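PDB 3AGK: peptide chain release factor subunit 1 from Aeropyrum pernix, which probably directs the termination of translation in response to the stop codons UAA, UAG and UGA. Local coordinates for residues Pro30-Leu34 with Thr67-Val71; Ala77-Leu82 with Val94-Gly98; Gly226-Gln232 with Leu252-Ala256; Val148-Ala153 with Phe198-Val202. One frame throughout, in Å; residues are numbered along the deposited sequence.

Interaction 1. Residues Pro30-Leu34 with Thr67-Val71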
loop_
_atom_site.group_PDB
_atom_site.type_symbol
_atom_site.label_atom_id
_atom_site.label_comp_id
_atom_site.label_asym_id
_atom_site.label_seq_id
_atom_site.Cartn_x
_atom_site.Cartn_y
_atom_site.Cartn_z
ATOM N N PRO A 30 -5.700 5.442 -23.242
ATOM C CA PRO A 30 -4.687 6.270 -23.915
ATOM C C PRO A 30 -4.823 7.768 -23.622
ATOM O O PRO A 30 -3.835 8.404 -23.245
ATOM C CB PRO A 30 -4.944 6.001 -25.401
ATOM C CG PRO A 30 -5.566 4.654 -25.432
ATOM C CD PRO A 30 -6.403 4.559 -24.187
ATOM N N ALA A 31 -6.020 8.321 -23.803
ATOM C CA ALA A 31 -6.270 9.731 -23.507
ATOM C C ALA A 31 -6.981 9.872 -22.170
ATOM O O ALA A 31 -7.454 8.885 -21.600
ATOM C CB ALA A 31 -7.086 10.376 -24.610
ATOM N N THR A 32 -7.047 11.096 -21.662
ATOM C CA THR A 32 -7.672 11.323 -20.368
ATOM C C THR A 32 -9.187 11.311 -20.508
ATOM O O THR A 32 -9.815 12.361 -20.601
ATOM C CB THR A 32 -7.212 12.642 -19.729
ATOM O OG1 THR A 32 -7.591 13.740 -20.566
ATOM C CG2 THR A 32 -5.694 12.645 -19.542
ATOM N N VAL A 33 -9.764 10.109 -20.499
ATOM C CA VAL A 33 -11.179 9.916 -20.810
ATOM C C VAL A 33 -11.908 8.972 -19.845
ATOM O O VAL A 33 -12.965 8.426 -20.183
ATOM C CB VAL A 33 -11.354 9.377 -22.248
ATOM C CG1 VAL A 33 -10.570 10.237 -23.235
ATOM C CG2 VAL A 33 -10.925 7.911 -22.332
ATOM N N LEU A 34 -11.344 8.768 -18.656
ATOM C CA LEU A 34 -12.010 7.981 -17.620
ATOM C C LEU A 34 -12.436 8.886 -16.466
ATOM O O LEU A 34 -11.604 9.528 -15.817
ATOM C CB LEU A 34 -11.110 6.847 -17.122
ATOM C CG LEU A 34 -10.733 5.785 -18.163
ATOM C CD1 LEU A 34 -9.796 4.748 -17.564
ATOM C CD2 LEU A 34 -11.960 5.108 -18.745
ATOM N N THR A 67 -11.630 11.209 -28.623
ATOM C CA THR A 67 -11.499 11.642 -27.238
ATOM C C THR A 67 -12.687 12.493 -26.823
ATOM O O THR A 67 -13.302 12.261 -25.789
ATOM C CB THR A 67 -10.215 12.449 -27.030
ATOM O OG1 THR A 67 -9.092 11.561 -27.023
ATOM C CG2 THR A 67 -10.269 13.193 -25.707
ATOM N N ARG A 68 -13.000 13.489 -27.640
ATOM C CA ARG A 68 -14.130 14.360 -27.378
ATOM C C ARG A 68 -15.397 13.533 -27.130
ATOM O O ARG A 68 -16.104 13.754 -26.149
ATOM C CB ARG A 68 -14.327 15.332 -28.541
ATOM C CG ARG A 68 -15.399 16.379 -28.312
ATOM C CD ARG A 68 -15.508 17.350 -29.492
ATOM N NE ARG A 68 -16.014 16.712 -30.708
ATOM C CZ ARG A 68 -15.258 16.373 -31.750
ATOM N NH1 ARG A 68 -15.813 15.796 -32.809
ATOM N NH2 ARG A 68 -13.949 16.609 -31.738
ATOM N N GLN A 69 -15.664 12.573 -28.013
ATOM C CA GLN A 69 -16.827 11.697 -27.892
ATOM C C GLN A 69 -16.796 10.913 -26.589
ATOM O O GLN A 69 -17.808 10.780 -25.896
ATOM C CB GLN A 69 -16.876 10.696 -29.054
ATOM C CG GLN A 69 -17.520 11.207 -30.334
ATOM C CD GLN A 69 -17.742 10.096 -31.358
ATOM O OE1 GLN A 69 -18.878 9.815 -31.753
ATOM N NE2 GLN A 69 -16.656 9.459 -31.788
ATOM N N ALA A 70 -15.621 10.376 -26.281
ATOM C CA ALA A 70 -15.435 9.497 -25.139
ATOM C C ALA A 70 -15.907 10.166 -23.857
ATOM O O ALA A 70 -16.613 9.569 -23.038
ATOM C CB ALA A 70 -13.977 9.126 -25.021
ATOM N N VAL A 71 -15.500 11.417 -23.689
ATOM C CA VAL A 71 -15.812 12.152 -22.484
ATOM C C VAL A 71 -17.306 12.455 -22.425
ATOM O O VAL A 71 -17.936 12.280 -21.387
ATOM C CB VAL A 71 -14.954 13.439 -22.386
ATOM C CG1 VAL A 71 -15.385 14.304 -21.207
ATOM C CG2 VAL A 71 -13.478 13.069 -22.268
#
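Val33 makes the main apolar contact with helix 67-71. Its CB lies 3.8 Å from CB of Ala70, and its CG1 branch points back toward the preceding turn. That branch meets the methyl CG2 of Thr67 at 3.9 Å, where the two side chains lie roughly perpendicular. CG1 also approaches CG2 of Val71, at 4.2 Å. Val33 therefore sits over one turn of the helix, against positions 67, 70 and 71.

The polar atoms at the edge take part through van der Waals contact. CB of Ala31 touches OG1 of Thr67 at 3.4 Å. The first torsion of Thr67 (chi1 -75°) divides its two branches: OG1 goes to Ala31, while CG2 is turned to Val33. At the other end, the carbonyl O of Thr32 is 4.1 Å from CG2 of Val71. No hydrogen bond joins the two segments.

Backbone bonding shapes the loop itself. Thr32 is the centre of an inverse gamma turn, closed by a weak bond from Val33 N to Ala31 O. Next, a classic beta bulge places Val33 and Leu34 opposite the single residue Asp125. In this backbone course the CB of Val33 points to the helix and that of Leu34 points away.

The contact lies at the surface of eRF1 domain 1. The loop leads into strand 34-39, which is bonded to strand 121-125, and the helix is the early part of 65-82. Thr67 also touches Ile62, in the loop that in this family carries the NIKS-type sequence linked to stop-codon reading. That loop joins helix 45-58 to helix 65-82.

Interaction 2. Residues Ala77-Leu82 with Val94-Gly98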
loop_
_atom_site.group_PDB
_atom_site.type_symbol
_atom_site.label_atom_id
_atom_site.label_comp_id
_atom_site.label_asym_id
_atom_site.label_seq_id
_atom_site.Cartn_x
_atom_site.Cartn_y
_atom_site.Cartn_z
ATOM N N ALA A 77 -23.451 9.321 -19.078
ATOM C CA ALA A 77 -23.729 8.147 -18.257
ATOM C C ALA A 77 -23.845 8.557 -16.797
ATOM O O ALA A 77 -24.768 8.142 -16.105
ATOM C CB ALA A 77 -22.656 7.095 -18.443
ATOM N N ALA A 78 -22.921 9.396 -16.341
ATOM C CA ALA A 78 -22.957 9.864 -14.961
ATOM C C ALA A 78 -24.221 10.697 -14.674
ATOM O O ALA A 78 -24.871 10.519 -13.627
ATOM C CB ALA A 78 -21.693 10.635 -14.624
ATOM N N MET A 79 -24.582 11.582 -15.607
ATOM C CA MET A 79 -25.832 12.343 -15.476
ATOM C C MET A 79 -27.055 11.439 -15.393
ATOM O O MET A 79 -27.947 11.690 -14.586
ATOM C CB MET A 79 -26.026 13.345 -16.611
ATOM C CG MET A 79 -25.028 14.514 -16.582
ATOM S SD MET A 79 -25.273 15.736 -17.906
ATOM C CE MET A 79 -23.680 15.657 -18.707
ATOM N N ASP A 80 -27.098 10.420 -16.252
ATOM C CA ASP A 80 -28.159 9.411 -16.218
ATOM C C ASP A 80 -28.279 8.819 -14.829
ATOM O O ASP A 80 -29.367 8.712 -14.268
ATOM C CB ASP A 80 -27.835 8.268 -17.181
ATOM C CG ASP A 80 -28.193 8.593 -18.607
ATOM O OD1 ASP A 80 -29.056 9.473 -18.808
ATOM O OD2 ASP A 80 -27.605 7.965 -19.523
ATOM N N ARG A 81 -27.132 8.411 -14.299
ATOM C CA ARG A 81 -27.049 7.784 -12.997
ATOM C C ARG A 81 -27.610 8.710 -11.912
ATOM O O ARG A 81 -28.359 8.276 -11.032
ATOM C CB ARG A 81 -25.584 7.431 -12.721
ATOM C CG ARG A 81 -25.287 5.965 -12.400
ATOM C CD ARG A 81 -26.053 4.990 -13.271
ATOM N NE ARG A 81 -25.849 5.235 -14.696
ATOM C CZ ARG A 81 -25.214 4.407 -15.520
ATOM N NH1 ARG A 81 -24.713 3.264 -15.071
ATOM N NH2 ARG A 81 -25.089 4.723 -16.797
ATOM N N LEU A 82 -27.258 9.993 -11.979
ATOM C CA LEU A 82 -27.641 10.931 -10.923
ATOM C C LEU A 82 -29.120 11.272 -10.987
ATOM O O LEU A 82 -29.753 11.552 -9.974
ATOM C CB LEU A 82 -26.816 12.224 -10.992
ATOM C CG LEU A 82 -25.317 12.149 -10.708
ATOM C CD1 LEU A 82 -24.709 13.543 -10.735
ATOM C CD2 LEU A 82 -25.051 11.482 -9.379
ATOM N N VAL A 94 -19.917 7.952 -5.131
ATOM C CA VAL A 94 -18.784 8.021 -6.050
ATOM C C VAL A 94 -19.099 7.290 -7.361
ATOM O O VAL A 94 -19.709 6.213 -7.360
ATOM C CB VAL A 94 -17.447 7.521 -5.432
ATOM C CG1 VAL A 94 -17.474 7.577 -3.908
ATOM C CG2 VAL A 94 -17.123 6.138 -5.911
ATOM N N LEU A 95 -18.701 7.898 -8.474
ATOM C CA LEU A 95 -18.901 7.315 -9.797
ATOM C C LEU A 95 -17.598 7.191 -10.569
ATOM O O LEU A 95 -16.791 8.109 -10.558
ATOM C CB LEU A 95 -19.874 8.163 -10.626
ATOM C CG LEU A 95 -21.371 8.046 -10.314
ATOM C CD1 LEU A 95 -21.735 8.920 -9.116
ATOM C CD2 LEU A 95 -22.229 8.403 -11.524
ATOM N N PHE A 96 -17.404 6.060 -11.244
ATOM C CA PHE A 96 -16.347 5.929 -12.252
ATOM C C PHE A 96 -16.984 5.441 -13.563
ATOM O O PHE A 96 -17.737 4.474 -13.562
ATOM C CB PHE A 96 -15.274 4.948 -11.788
ATOM C CG PHE A 96 -14.642 5.305 -10.460
ATOM C CD1 PHE A 96 -15.089 4.727 -9.281
ATOM C CD2 PHE A 96 -13.589 6.210 -10.395
ATOM C CE1 PHE A 96 -14.501 5.054 -8.059
ATOM C CE2 PHE A 96 -12.998 6.535 -9.182
ATOM C CZ PHE A 96 -13.460 5.952 -8.012
ATOM N N CYS A 97 -16.720 6.124 -14.673
ATOM C CA CYS A 97 -17.306 5.731 -15.955
ATOM C C CYS A 97 -16.283 5.865 -17.071
ATOM O O CYS A 97 -15.403 6.719 -17.011
ATOM C CB CYS A 97 -18.556 6.575 -16.304
ATOM S SG CYS A 97 -19.836 6.662 -15.026
ATOM N N GLY A 98 -16.413 5.023 -18.092
ATOM C CA GLY A 98 -15.565 5.113 -19.269
ATOM C C GLY A 98 -15.445 3.798 -20.015
ATOM O O GLY A 98 -16.126 2.822 -19.688
#
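Ala78 lies opposite Leu95, with 7.0 Å between their CA atoms, where helix 77-82 packs over strand 94-98; the two axes approach to 9.4 Å and their directions differ by 143°, closer to antiparallel than to perpendicular.

Leu95 is the main side chain. Its chi1 of -77° keeps CG beside the backbone N, and the forked end enters the hollow between Ala78, Arg81 and Leu82. The CD2 branch rests 3.7 Å from CB of Arg81 and 3.8 Å from CA of Ala78. The other branch diverges, and Leu95 CD1 meets Leu82 CD2 at 4.2 Å. Arg81 contributes its first carbons. Its chain then bends at chi2 and chi3, which carries the guanidinium away from the strand.

Cys97 is the second strand residue to face the helix. Its SG is 4.4 Å from CB of Ala78 and 4.5 Å from CB of Ala77, a looser apolar contact. The same sulfur forms the disulfide with Cys108 of strand 107-111. The alanines thus pack loosely against the Cys97 end of that bridge; Arg81 touches Cys108.

The contact belongs to the buried core of eRF1 domain 1. Strand 93-98 runs between 34-39 and 107-111 in the antiparallel sheet, and helix 65-82 covers one face. Helix 45-58 packs beside that helix, where Leu82 touches Val48 and Leu52. Arg81 and Leu95 both reach Met110 on strand 107-111.

Interaction 3. Residues Gly226-Gln232 with Leu252-Ala256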
loop_
_atom_site.group_PDB
_atom_site.type_symbol
_atom_site.label_atom_id
_atom_site.label_comp_id
_atom_site.label_asym_id
_atom_site.label_seq_id
_atom_site.Cartn_x
_atom_site.Cartn_y
_atom_site.Cartn_z
ATOM N N GLY A 226 20.464 2.826 11.453
ATOM C CA GLY A 226 21.679 3.178 10.752
ATOM C C GLY A 226 22.885 2.653 11.496
ATOM O O GLY A 226 22.776 2.198 12.642
ATOM N N PRO A 227 24.049 2.700 10.851
ATOM C CA PRO A 227 25.262 2.292 11.563
ATOM C C PRO A 227 25.847 3.449 12.371
ATOM O O PRO A 227 25.698 4.617 11.994
ATOM C CB PRO A 227 26.198 1.895 10.426
ATOM C CG PRO A 227 25.780 2.784 9.286
ATOM C CD PRO A 227 24.290 2.960 9.418
ATOM N N GLY A 228 26.485 3.130 13.487
ATOM C CA GLY A 228 27.185 4.129 14.272
ATOM C C GLY A 228 26.292 5.208 14.841
ATOM O O GLY A 228 25.094 4.993 15.075
ATOM N N LEU A 229 26.872 6.386 15.043
ATOM C CA LEU A 229 26.238 7.417 15.859
ATOM C C LEU A 229 25.319 8.374 15.094
ATOM O O LEU A 229 24.558 9.125 15.700
ATOM C CB LEU A 229 27.317 8.208 16.584
ATOM C CG LEU A 229 27.023 8.646 18.012
ATOM C CD1 LEU A 229 26.572 7.481 18.884
ATOM C CD2 LEU A 229 28.266 9.294 18.577
ATOM N N ALA A 230 25.379 8.349 13.772
ATOM C CA ALA A 230 24.677 9.380 12.999
ATOM C C ALA A 230 23.175 9.484 13.312
ATOM O O ALA A 230 22.616 10.595 13.369
ATOM C CB ALA A 230 24.914 9.197 11.512
ATOM N N LYS A 231 22.528 8.336 13.523
ATOM C CA LYS A 231 21.086 8.292 13.772
ATOM C C LYS A 231 20.710 8.967 15.098
ATOM O O LYS A 231 19.636 9.564 15.217
ATOM C CB LYS A 231 20.580 6.835 13.748
ATOM C CG LYS A 231 21.286 5.937 14.785
ATOM C CD LYS A 231 20.794 4.493 14.744
ATOM C CE LYS A 231 21.588 3.612 15.717
ATOM N NZ LYS A 231 22.863 3.142 15.113
ATOM N N GLN A 232 21.587 8.859 16.095
ATOM C CA GLN A 232 21.386 9.555 17.365
ATOM C C GLN A 232 21.451 11.075 17.143
ATOM O O GLN A 232 20.599 11.829 17.633
ATOM C CB GLN A 232 22.439 9.139 18.408
ATOM C CG GLN A 232 22.397 7.658 18.812
ATOM C CD GLN A 232 23.090 7.387 20.145
ATOM O OE1 GLN A 232 23.425 8.323 20.875
ATOM N NE2 GLN A 232 23.303 6.103 20.467
ATOM N N LEU A 252 16.553 3.270 18.936
ATOM C CA LEU A 252 17.222 3.410 17.657
ATOM C C LEU A 252 17.784 2.058 17.276
ATOM O O LEU A 252 18.262 1.328 18.140
ATOM C CB LEU A 252 18.362 4.423 17.766
ATOM C CG LEU A 252 17.959 5.845 18.154
ATOM C CD1 LEU A 252 19.155 6.764 18.106
ATOM C CD2 LEU A 252 16.866 6.366 17.239
ATOM N N VAL A 253 17.763 1.733 15.986
ATOM C CA VAL A 253 18.159 0.393 15.547
ATOM C C VAL A 253 19.471 0.384 14.780
ATOM O O VAL A 253 19.610 1.099 13.795
ATOM C CB VAL A 253 17.071 -0.235 14.648
ATOM C CG1 VAL A 253 17.533 -1.574 14.101
ATOM C CG2 VAL A 253 15.748 -0.357 15.412
ATOM N N ASP A 254 20.421 -0.433 15.237
ATOM C CA ASP A 254 21.714 -0.582 14.575
ATOM C C ASP A 254 21.598 -1.475 13.366
ATOM O O ASP A 254 21.195 -2.630 13.455
ATOM C CB ASP A 254 22.762 -1.136 15.538
ATOM C CG ASP A 254 22.990 -0.220 16.714
ATOM O OD1 ASP A 254 23.647 0.833 16.514
ATOM O OD2 ASP A 254 22.489 -0.534 17.820
ATOM N N VAL A 255 21.960 -0.925 12.224
ATOM C CA VAL A 255 21.811 -1.610 10.962
ATOM C C VAL A 255 23.023 -1.232 10.128
ATOM O O VAL A 255 23.513 -0.111 10.211
ATOM C CB VAL A 255 20.503 -1.140 10.312
ATOM C CG1 VAL A 255 20.634 -0.988 8.843
ATOM C CG2 VAL A 255 19.360 -2.064 10.701
ATOM N N ALA A 256 23.507 -2.171 9.329
ATOM C CA ALA A 256 24.737 -1.996 8.582
ATOM C C ALA A 256 24.532 -1.480 7.161
ATOM O O ALA A 256 25.432 -0.870 6.586
ATOM C CB ALA A 256 25.528 -3.316 8.549
HETATM O O HOH W 1 26.144 0.535 14.616
#
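The peptide group joining Gly226 to Pro227 has Val255 O over one face, 2.9 Å from Pro227 N and 3.1 Å from Gly226 C. This is a close contact and not a hydrogen bond. Lys231 NZ stands on the other side of the same plane. It binds Gly226 O at 2.6 Å, with the donor 43° out of the carbonyl plane. The carboxylate of Asp254 is also approached from above its plane: Lys231 NZ meets OD1 at 2.8 Å in a salt bridge, 49° out of that plane. A third bond from NZ, to Gly228 O at 2.9 Å, lies in the carbonyl plane. Three oxygens therefore grip the ammonium of the buried Lys231, and the bend at chi4 (-83°) turns it in among them. Its charge is probably well balanced there. A water takes a bond from Gly228 N and gives one to Asp254 OD1.

The backbones meet at the end of a beta-alpha-beta crossover. Strand 219-226 leads to helix 230-236, and the chain returns, past the short helix 242-245, as the weakly bonded outer strand 253-254, parallel to the first. Gly226 N bonds to Val253 O at 3.0 Å, while the bond from Val255 N to Gly226 O is weak.

Nearer the Lys231 backbone the contact is apolar. Lys231 and Leu252 lie alongside with their chains running in opposing senses, with Lys231 CD 3.9 Å from Leu252 CB. Leu252 CD1 reaches on to Gln232 CG, at 3.4 Å. Val253, and Val255 just after the strand, pack on helix 259-269, and Lys269 bonds to Asp254 O.

Interaction 4. Residues Val148-Ala153 with Phe198-Val202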
loop_
_atom_site.group_PDB
_atom_site.type_symbol
_atom_site.label_atom_id
_atom_site.label_comp_id
_atom_site.label_asym_id
_atom_site.label_seq_id
_atom_site.Cartn_x
_atom_site.Cartn_y
_atom_site.Cartn_z
ATOM N N VAL A 148 19.910 6.292 8.466
ATOM C CA VAL A 148 20.718 7.498 8.382
ATOM C C VAL A 148 22.190 7.192 8.538
ATOM O O VAL A 148 22.593 6.455 9.443
ATOM C CB VAL A 148 20.395 8.524 9.490
ATOM C CG1 VAL A 148 21.008 9.880 9.111
ATOM C CG2 VAL A 148 18.911 8.656 9.709
ATOM N N GLU A 149 22.979 7.783 7.655
ATOM C CA GLU A 149 24.418 7.843 7.802
ATOM C C GLU A 149 24.805 9.292 7.572
ATOM O O GLU A 149 24.026 10.069 7.018
ATOM C CB GLU A 149 25.112 6.980 6.752
ATOM C CG GLU A 149 25.158 5.518 7.090
ATOM C CD GLU A 149 25.951 4.718 6.075
ATOM O OE1 GLU A 149 27.199 4.693 6.180
ATOM O OE2 GLU A 149 25.326 4.112 5.181
ATOM N N ARG A 150 26.010 9.649 7.988
ATOM C CA ARG A 150 26.508 11.017 7.829
ATOM C C ARG A 150 26.374 11.512 6.390
ATOM O O ARG A 150 26.138 12.700 6.154
ATOM C CB ARG A 150 27.978 11.079 8.233
ATOM C CG ARG A 150 28.901 10.497 7.171
ATOM C CD ARG A 150 30.231 10.038 7.743
ATOM N NE ARG A 150 31.098 11.156 8.095
ATOM C CZ ARG A 150 32.330 11.330 7.619
ATOM N NH1 ARG A 150 32.851 10.457 6.768
ATOM N NH2 ARG A 150 33.039 12.379 7.997
ATOM N N ASP A 151 26.531 10.610 5.423
ATOM C CA ASP A 151 26.557 11.028 4.018
ATOM C C ASP A 151 25.633 10.208 3.112
ATOM O O ASP A 151 25.796 10.213 1.882
ATOM C CB ASP A 151 27.989 10.947 3.480
ATOM C CG ASP A 151 28.459 9.518 3.342
ATOM O OD1 ASP A 151 27.804 8.631 3.927
ATOM O OD2 ASP A 151 29.464 9.275 2.658
ATOM N N GLN A 152 24.665 9.507 3.704
ATOM C CA GLN A 152 23.767 8.650 2.928
ATOM C C GLN A 152 22.537 8.230 3.743
ATOM O O GLN A 152 22.623 8.036 4.951
ATOM C CB GLN A 152 24.536 7.418 2.473
ATOM C CG GLN A 152 23.820 6.521 1.502
ATOM C CD GLN A 152 24.664 5.306 1.152
ATOM O OE1 GLN A 152 24.247 4.452 0.378
ATOM N NE2 GLN A 152 25.856 5.220 1.735
ATOM N N ALA A 153 21.394 8.096 3.079
ATOM C CA ALA A 153 20.153 7.801 3.779
ATOM C C ALA A 153 19.167 7.021 2.914
ATOM O O ALA A 153 19.218 7.093 1.698
ATOM C CB ALA A 153 19.509 9.080 4.286
ATOM N N PHE A 198 23.199 17.862 5.028
ATOM C CA PHE A 198 22.646 16.580 4.607
ATOM C C PHE A 198 21.475 16.121 5.524
ATOM O O PHE A 198 20.437 15.649 5.042
ATOM C CB PHE A 198 23.741 15.501 4.486
ATOM C CG PHE A 198 23.212 14.167 4.022
ATOM C CD1 PHE A 198 22.758 14.004 2.713
ATOM C CD2 PHE A 198 23.123 13.083 4.911
ATOM C CE1 PHE A 198 22.249 12.790 2.289
ATOM C CE2 PHE A 198 22.618 11.851 4.501
ATOM C CZ PHE A 198 22.173 11.702 3.189
ATOM N N PHE A 199 21.627 16.287 6.836
ATOM C CA PHE A 199 20.577 15.874 7.773
ATOM C C PHE A 199 19.306 16.671 7.585
ATOM O O PHE A 199 18.215 16.151 7.808
ATOM C CB PHE A 199 21.047 15.977 9.225
ATOM C CG PHE A 199 21.957 14.862 9.641
ATOM C CD1 PHE A 199 22.179 13.770 8.789
ATOM C CD2 PHE A 199 22.594 14.895 10.872
ATOM C CE1 PHE A 199 23.027 12.737 9.163
ATOM C CE2 PHE A 199 23.448 13.860 11.257
ATOM C CZ PHE A 199 23.658 12.769 10.396
ATOM N N LYS A 200 19.442 17.935 7.183
ATOM C CA LYS A 200 18.277 18.759 6.889
ATOM C C LYS A 200 17.579 18.288 5.624
ATOM O O LYS A 200 16.357 18.267 5.567
ATOM C CB LYS A 200 18.648 20.250 6.765
ATOM C CG LYS A 200 18.778 20.964 8.114
ATOM C CD LYS A 200 19.562 22.291 8.006
ATOM C CE LYS A 200 19.822 22.866 9.398
ATOM N NZ LYS A 200 20.599 24.138 9.394
ATOM N N LYS A 201 18.362 17.945 4.605
ATOM C CA LYS A 201 17.815 17.344 3.393
ATOM C C LYS A 201 17.051 16.037 3.731
ATOM O O LYS A 201 15.913 15.857 3.323
ATOM C CB LYS A 201 18.940 17.071 2.393
ATOM C CG LYS A 201 18.482 16.768 0.969
ATOM C CD LYS A 201 19.663 16.332 0.085
ATOM C CE LYS A 201 20.956 17.067 0.464
ATOM N NZ LYS A 201 22.198 16.458 -0.136
ATOM N N VAL A 202 17.685 15.138 4.483
ATOM C CA VAL A 202 17.042 13.893 4.902
ATOM C C VAL A 202 15.777 14.188 5.697
ATOM O O VAL A 202 14.715 13.613 5.431
ATOM C CB VAL A 202 18.001 13.028 5.739
ATOM C CG1 VAL A 202 17.327 11.682 6.190
ATOM C CG2 VAL A 202 19.273 12.765 4.940
#
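Phe198 and Phe199 reach the turn at Glu149-Gln152 by different first torsions. In Phe198 a chi1 of -179° holds CG opposite the backbone N and extends the ring toward the hairpin. In Phe199 a chi1 of -77° keeps CG beside the backbone N, and the ring comes in next to Val148 and Glu149.

The Phe198 ring is held between Val202 CG2 over one face and the carbonyl carbon of Asp151 over the opposite face, both offset toward the rim. Ala153 N and Glu149 O lie near the ring plane, with Glu149 O 3.4 Å from CE2. Arg150 O comes in obliquely, 3.3 Å from CD2, and so does Gln152 N, 3.2 Å from CE2. Phe199 offers its edge to the same Glu149 O, at 3.6 Å from CE1. Val148 CG1 also touches that CE1, at 3.5 Å. Val202 CG2 packs on Ala153 CB at 3.8 Å.

This type I beta turn closes the hairpin of strands 142-149 and 152-159, with Glu149 N bonded to Gln152 O at 2.7 Å. Helix 188-215 packs against this end of the domain 2 sheet.

No hydrogen bond crosses between the segments. Glu149 O receives a weak bond from Gln152 N within the turn. The contact thus mixes apolar packing with aromatic C-H groups set against the turn's peptide atoms, and the edges near Glu149 O probably give weak electrostatic compensation.

How the interactions relate
The four contacts form two pairs in different domains. Interactions 1 and 2 share helix 65-82 in eRF1 domain 1. Their centres are 15 Å apart, and Leu34 CD2 touches Gly98 CA at 3.6 Å. Interactions 3 and 4 belong to the mixed sheet of domain 2, with centres 12 Å apart. Pro227 CG meets Glu149 CG at 3.6 Å, and Ala230 CB packs on Arg150 N. The pairs are remote: the centres of interactions 1 and 3 are about 51 Å apart. Residues 175-186, which hold the GGQ sequence tied to peptide release in this family, are not modelled; helix 188-215 of interaction 4 follows them.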